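Local coordinates for protein geranyltranstransferase (Roseobacter denitrificans, PDB 4LLS) that probably condenses isopentenyl diphosphate with allylic diphosphates to build farnesyl or geranylgeranyl diphosphate for carotenoid biosynthesis, using divalent metal ions, at residues P146-S149 with V154-D157; R75-A80 with A216-A221. One frame throughout, in Å; residues are numbered along the deposited sequence.

Contact 1 is local and largely buried, contact 2 long-range and at the surface, and in this mainly helical prenyltransferase one is held by polar and the other by apolar means. In contact 1 an arginine from the first turn of helix 152-166 reaches back to a carbonyl in the loop that precedes it. Contact 2 joins the loops that follow helices 65-76 and 190-215 through small apolar groups, with no direct hydrogen bond between them. Nested in sequence within the loop closed by contact 2, contact 1 has its centre about 13 Å from that of contact 2. They meet where Val154 CG2 packs on Gln217 CG at 3.6 Å.

Contact 1 (P146-S149 with V154-D157); sequences PGAS and VRAD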
loop_
_atom_site.group_PDB
_atom_site.type_symbol
_atom_site.label_atom_id
_atom_site.label_comp_id
_atom_site.label_asym_id
_atom_site.label_seq_id
_atom_site.Cartn_x
_atom_site.Cartn_y
_atom_site.Cartn_z
ATOM N N PRO A 146 1.733 -14.715 10.426
ATOM C CA PRO A 146 2.621 -15.510 11.262
ATOM C C PRO A 146 3.362 -16.630 10.507
ATOM O O PRO A 146 4.441 -17.069 10.966
ATOM C CB PRO A 146 1.691 -16.092 12.335
ATOM C CG PRO A 146 0.305 -15.777 11.937
ATOM C CD PRO A 146 0.358 -14.637 10.936
ATOM N N GLY A 147 2.831 -17.028 9.376
ATOM C CA GLY A 147 3.466 -18.062 8.573
ATOM C C GLY A 147 4.768 -17.600 7.962
ATOM O O GLY A 147 5.612 -18.421 7.605
ATOM N N ALA A 148 4.976 -16.288 7.890
ATOM C CA ALA A 148 6.172 -15.755 7.212
ATOM C C ALA A 148 7.466 -16.034 7.942
ATOM O O ALA A 148 8.546 -16.039 7.321
ATOM C CB ALA A 148 6.039 -14.231 6.941
ATOM N N SER A 149 7.380 -16.090 9.275
ATOM C CA SER A 149 8.537 -16.365 10.127
ATOM C C SER A 149 8.025 -16.670 11.523
ATOM O O SER A 149 7.124 -15.967 12.015
ATOM C CB SER A 149 9.498 -15.183 10.189
ATOM O OG SER A 149 10.576 -15.392 11.090
ATOM N N VAL A 154 11.699 -10.668 12.905
ATOM C CA VAL A 154 11.948 -10.839 11.462
ATOM C C VAL A 154 10.766 -10.260 10.694
ATOM O O VAL A 154 10.984 -9.468 9.757
ATOM C CB VAL A 154 12.159 -12.322 11.110
ATOM C CG1 VAL A 154 12.042 -12.548 9.603
ATOM C CG2 VAL A 154 13.517 -12.797 11.611
ATOM N N ARG A 155 9.541 -10.569 11.100
ATOM C CA ARG A 155 8.359 -10.070 10.358
ATOM C C ARG A 155 8.282 -8.547 10.395
ATOM O O ARG A 155 8.012 -7.887 9.389
ATOM C CB ARG A 155 7.053 -10.681 10.832
ATOM C CG ARG A 155 7.077 -12.191 10.714
ATOM C CD ARG A 155 5.712 -12.820 10.669
ATOM N NE ARG A 155 4.832 -12.414 11.754
ATOM C CZ ARG A 155 4.954 -12.835 13.012
ATOM N NH1 ARG A 155 5.855 -13.771 13.359
ATOM N NH2 ARG A 155 4.062 -12.450 13.896
ATOM N N ALA A 156 8.463 -7.967 11.558
ATOM C CA ALA A 156 8.407 -6.516 11.668
ATOM C C ALA A 156 9.490 -5.859 10.831
ATOM O O ALA A 156 9.220 -4.840 10.178
ATOM C CB ALA A 156 8.581 -6.124 13.121
ATOM N N ASP A 157 10.688 -6.445 10.796
ATOM C CA ASP A 157 11.788 -5.913 10.036
ATOM C C ASP A 157 11.561 -6.072 8.535
ATOM O O ASP A 157 11.955 -5.184 7.766
ATOM C CB ASP A 157 13.103 -6.552 10.420
ATOM C CG ASP A 157 14.285 -5.853 9.769
ATOM O OD1 ASP A 157 14.474 -4.645 10.039
ATOM O OD2 ASP A 157 14.946 -6.498 8.946
#
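The guanidinium of Arg155 has the CA of Pro146 over the centre of one face, 3.8 Å above its plane, while the carbonyl oxygen of Ser149 lies at its edge, tilted 24° out of that plane. NH1 donates to this oxygen over 2.9 Å between Arg155 NH1 and Ser149 O, a bond bent to 141° at the hydrogen. A bend at chi3 (-52°) turns the end of the arginine toward the loop, where Arg155 CD lies 4.0 Å from Ala148 CB. Thr144 O accepts from Arg155 NE, so two backbone carbonyls grip the guanidinium and limit its rotation. Nearer the backbone, Ser149 CB lies alongside the aliphatic stem of Arg155, 3.9 Å from Arg155 CG. The serine hydroxyl, anti to the backbone N, sits against the branched carbon of Val154, with Ser149 OG 3.5 Å from Val154 CB; the polar partner of OG is Ser151 N. The Arg155 side chain thus folds back over the loop joining helix 125-144 to helix 152-166. Val154 also touches Leu215 of helix 190-215, while Pro146 and Arg155 pack on Leu160 and Ala156 of the second subunit, placing this inter-helix loop and the start of helix 152-166 at the dimer interface.

Contact 2 (R75-A80 with A216-A221); sequences RLHDIA and AQADTA
Ala216, the first residue to leave helix 190-215, brings its methyl against the side chains of both His77 and Ile79. Ala216 CB lies 3.7 Å from His77 CB and 4.0 Å from Ile79 CD1, so one methyl touches both the stem of the histidine and the end of the isoleucine, which approach it about at right angles. The isoleucine also reaches the backbone, with Ile79 CD1 3.9 Å from Ala216 CA. Gln217 follows with positive phi (54°), as the C-prime residue of a Schellman motif. Asp78 does the same for helix 65-76, so two similarly terminated helices present their C-terminal turns to each other. Beyond this turn, Ala218 points its methyl back to the imidazole, meeting it obliquely on the CD2-NE2 side, with Ala218 CB 3.7 Å from His77 CD2. The ring stands there because CG is anti to the carbonyl carbon (chi1 -82°), and a bond from His77 ND1 to Thr73 O helps to fix its rotation. At Asp219 the contact becomes polar through water 1, which donates to Asp219 O at 2.6 Å and lies in the plane of the imidazole, its link to His77 NE2 being weak. The carboxylate of Asp219 serves its own segment: Ala221 N donates to Asp219 OD2 over 3.0 Å, a nearly straight bond (163°) that approaches from above the carboxylate plane and caps the start of helix 221-244. The two loops thus join the end of helix 65-76 to the connection between helices 190-215 and 221-244. His77 and Ile79 extend the contact onto Ala213 and Leu215 of helix 190-215, and Tyr292, which precedes helix 297-308, meets the imidazole with its ring nearly perpendicular.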
loop_
_atom_site.group_PDB
_atom_site.type_symbol
_atom_site.label_atom_id
_atom_site.label_comp_id
_atom_site.label_asym_id
_atom_site.label_seq_id
_atom_site.Cartn_x
_atom_site.Cartn_y
_atom_site.Cartn_z
ATOM N N ARG A 75 16.512 -20.223 0.447
ATOM C CA ARG A 75 17.151 -21.567 0.286
ATOM C C ARG A 75 18.617 -21.481 0.656
ATOM O O ARG A 75 19.162 -22.319 1.413
ATOM C CB ARG A 75 16.967 -22.099 -1.127
ATOM C CG ARG A 75 17.483 -23.541 -1.266
ATOM C CD ARG A 75 17.715 -23.944 -2.724
ATOM N NE ARG A 75 16.578 -23.668 -3.571
ATOM C CZ ARG A 75 15.542 -24.483 -3.717
ATOM N NH1 ARG A 75 15.462 -25.597 -2.990
ATOM N NH2 ARG A 75 14.539 -24.156 -4.517
ATOM N N LEU A 76 19.272 -20.423 0.209
ATOM C CA LEU A 76 20.687 -20.188 0.462
ATOM C C LEU A 76 20.965 -20.131 1.966
ATOM O O LEU A 76 22.059 -20.513 2.433
ATOM C CB LEU A 76 21.116 -18.896 -0.235
ATOM C CG LEU A 76 22.548 -18.467 -0.129
ATOM C CD1 LEU A 76 23.485 -19.475 -0.777
ATOM C CD2 LEU A 76 22.705 -17.101 -0.798
ATOM N N HIS A 77 19.979 -19.627 2.713
ATOM C CA HIS A 77 20.125 -19.425 4.155
ATOM C C HIS A 77 19.359 -20.501 4.942
ATOM O O HIS A 77 19.170 -20.344 6.154
ATOM C CB HIS A 77 19.654 -18.022 4.519
ATOM C CG HIS A 77 20.691 -16.984 4.293
ATOM N ND1 HIS A 77 20.810 -16.275 3.115
ATOM C CD2 HIS A 77 21.716 -16.586 5.069
ATOM C CE1 HIS A 77 21.889 -15.520 3.165
ATOM N NE2 HIS A 77 22.391 -15.611 4.382
ATOM N N ASP A 78 19.070 -21.616 4.295
ATOM C CA ASP A 78 18.384 -22.776 4.902
ATOM C C ASP A 78 17.053 -22.428 5.596
ATOM O O ASP A 78 16.683 -22.986 6.653
ATOM C CB ASP A 78 19.309 -23.487 5.914
ATOM C CG ASP A 78 20.586 -23.998 5.277
ATOM O OD1 ASP A 78 20.542 -24.468 4.123
ATOM O OD2 ASP A 78 21.637 -23.880 5.936
ATOM N N ILE A 79 16.323 -21.496 5.001
ATOM C CA ILE A 79 14.985 -21.136 5.467
ATOM C C ILE A 79 13.947 -21.950 4.686
ATOM O O ILE A 79 14.038 -22.050 3.481
ATOM C CB ILE A 79 14.718 -19.637 5.239
ATOM C CG1 ILE A 79 15.625 -18.791 6.107
ATOM C CG2 ILE A 79 13.249 -19.292 5.459
ATOM C CD1 ILE A 79 15.331 -18.883 7.600
ATOM N N ALA A 80 12.930 -22.454 5.381
ATOM C CA ALA A 80 11.934 -23.345 4.796
ATOM C C ALA A 80 11.156 -22.616 3.705
ATOM O O ALA A 80 10.729 -21.470 3.906
ATOM C CB ALA A 80 10.966 -23.831 5.873
ATOM N N ALA A 216 16.766 -15.118 7.942
ATOM C CA ALA A 216 17.681 -15.931 8.765
ATOM C C ALA A 216 18.437 -15.078 9.777
ATOM O O ALA A 216 19.349 -15.557 10.442
ATOM C CB ALA A 216 18.653 -16.690 7.864
ATOM N N GLN A 217 18.088 -13.799 9.881
ATOM C CA GLN A 217 18.748 -12.868 10.791
ATOM C C GLN A 217 20.261 -12.880 10.521
ATOM O O GLN A 217 21.082 -12.899 11.453
ATOM C CB GLN A 217 18.419 -13.246 12.262
ATOM C CG GLN A 217 16.909 -13.274 12.572
ATOM C CD GLN A 217 16.558 -13.969 13.892
ATOM O OE1 GLN A 217 16.017 -15.080 13.922
ATOM N NE2 GLN A 217 16.905 -13.329 14.971
ATOM N N ALA A 218 20.610 -12.898 9.233
ATOM C CA ALA A 218 21.984 -12.983 8.754
ATOM C C ALA A 218 22.418 -11.704 8.063
ATOM O O ALA A 218 21.584 -10.871 7.752
ATOM C CB ALA A 218 22.128 -14.144 7.793
ATOM N N ASP A 219 23.707 -11.548 7.834
ATOM C CA ASP A 219 24.315 -10.360 7.221
ATOM C C ASP A 219 23.820 -10.238 5.785
ATOM O O ASP A 219 23.857 -11.198 5.021
ATOM C CB ASP A 219 25.842 -10.540 7.241
ATOM C CG ASP A 219 26.624 -9.390 6.603
ATOM O OD1 ASP A 219 27.865 -9.516 6.521
ATOM O OD2 ASP A 219 26.060 -8.389 6.178
ATOM N N THR A 220 23.359 -9.050 5.443
ATOM C CA THR A 220 22.729 -8.812 4.133
ATOM C C THR A 220 23.678 -8.193 3.102
ATOM O O THR A 220 23.258 -7.931 1.963
ATOM C CB THR A 220 21.532 -7.849 4.282
ATOM O OG1 THR A 220 21.993 -6.636 4.878
ATOM C CG2 THR A 220 20.450 -8.451 5.108
ATOM N N ALA A 221 24.916 -7.891 3.496
ATOM C CA ALA A 221 25.794 -7.072 2.689
ATOM C C ALA A 221 26.098 -7.665 1.299
ATOM O O ALA A 221 25.985 -6.962 0.274
ATOM C CB ALA A 221 27.109 -6.801 3.418
HETATM O O HOH W 1 25.014 -13.549 5.400
#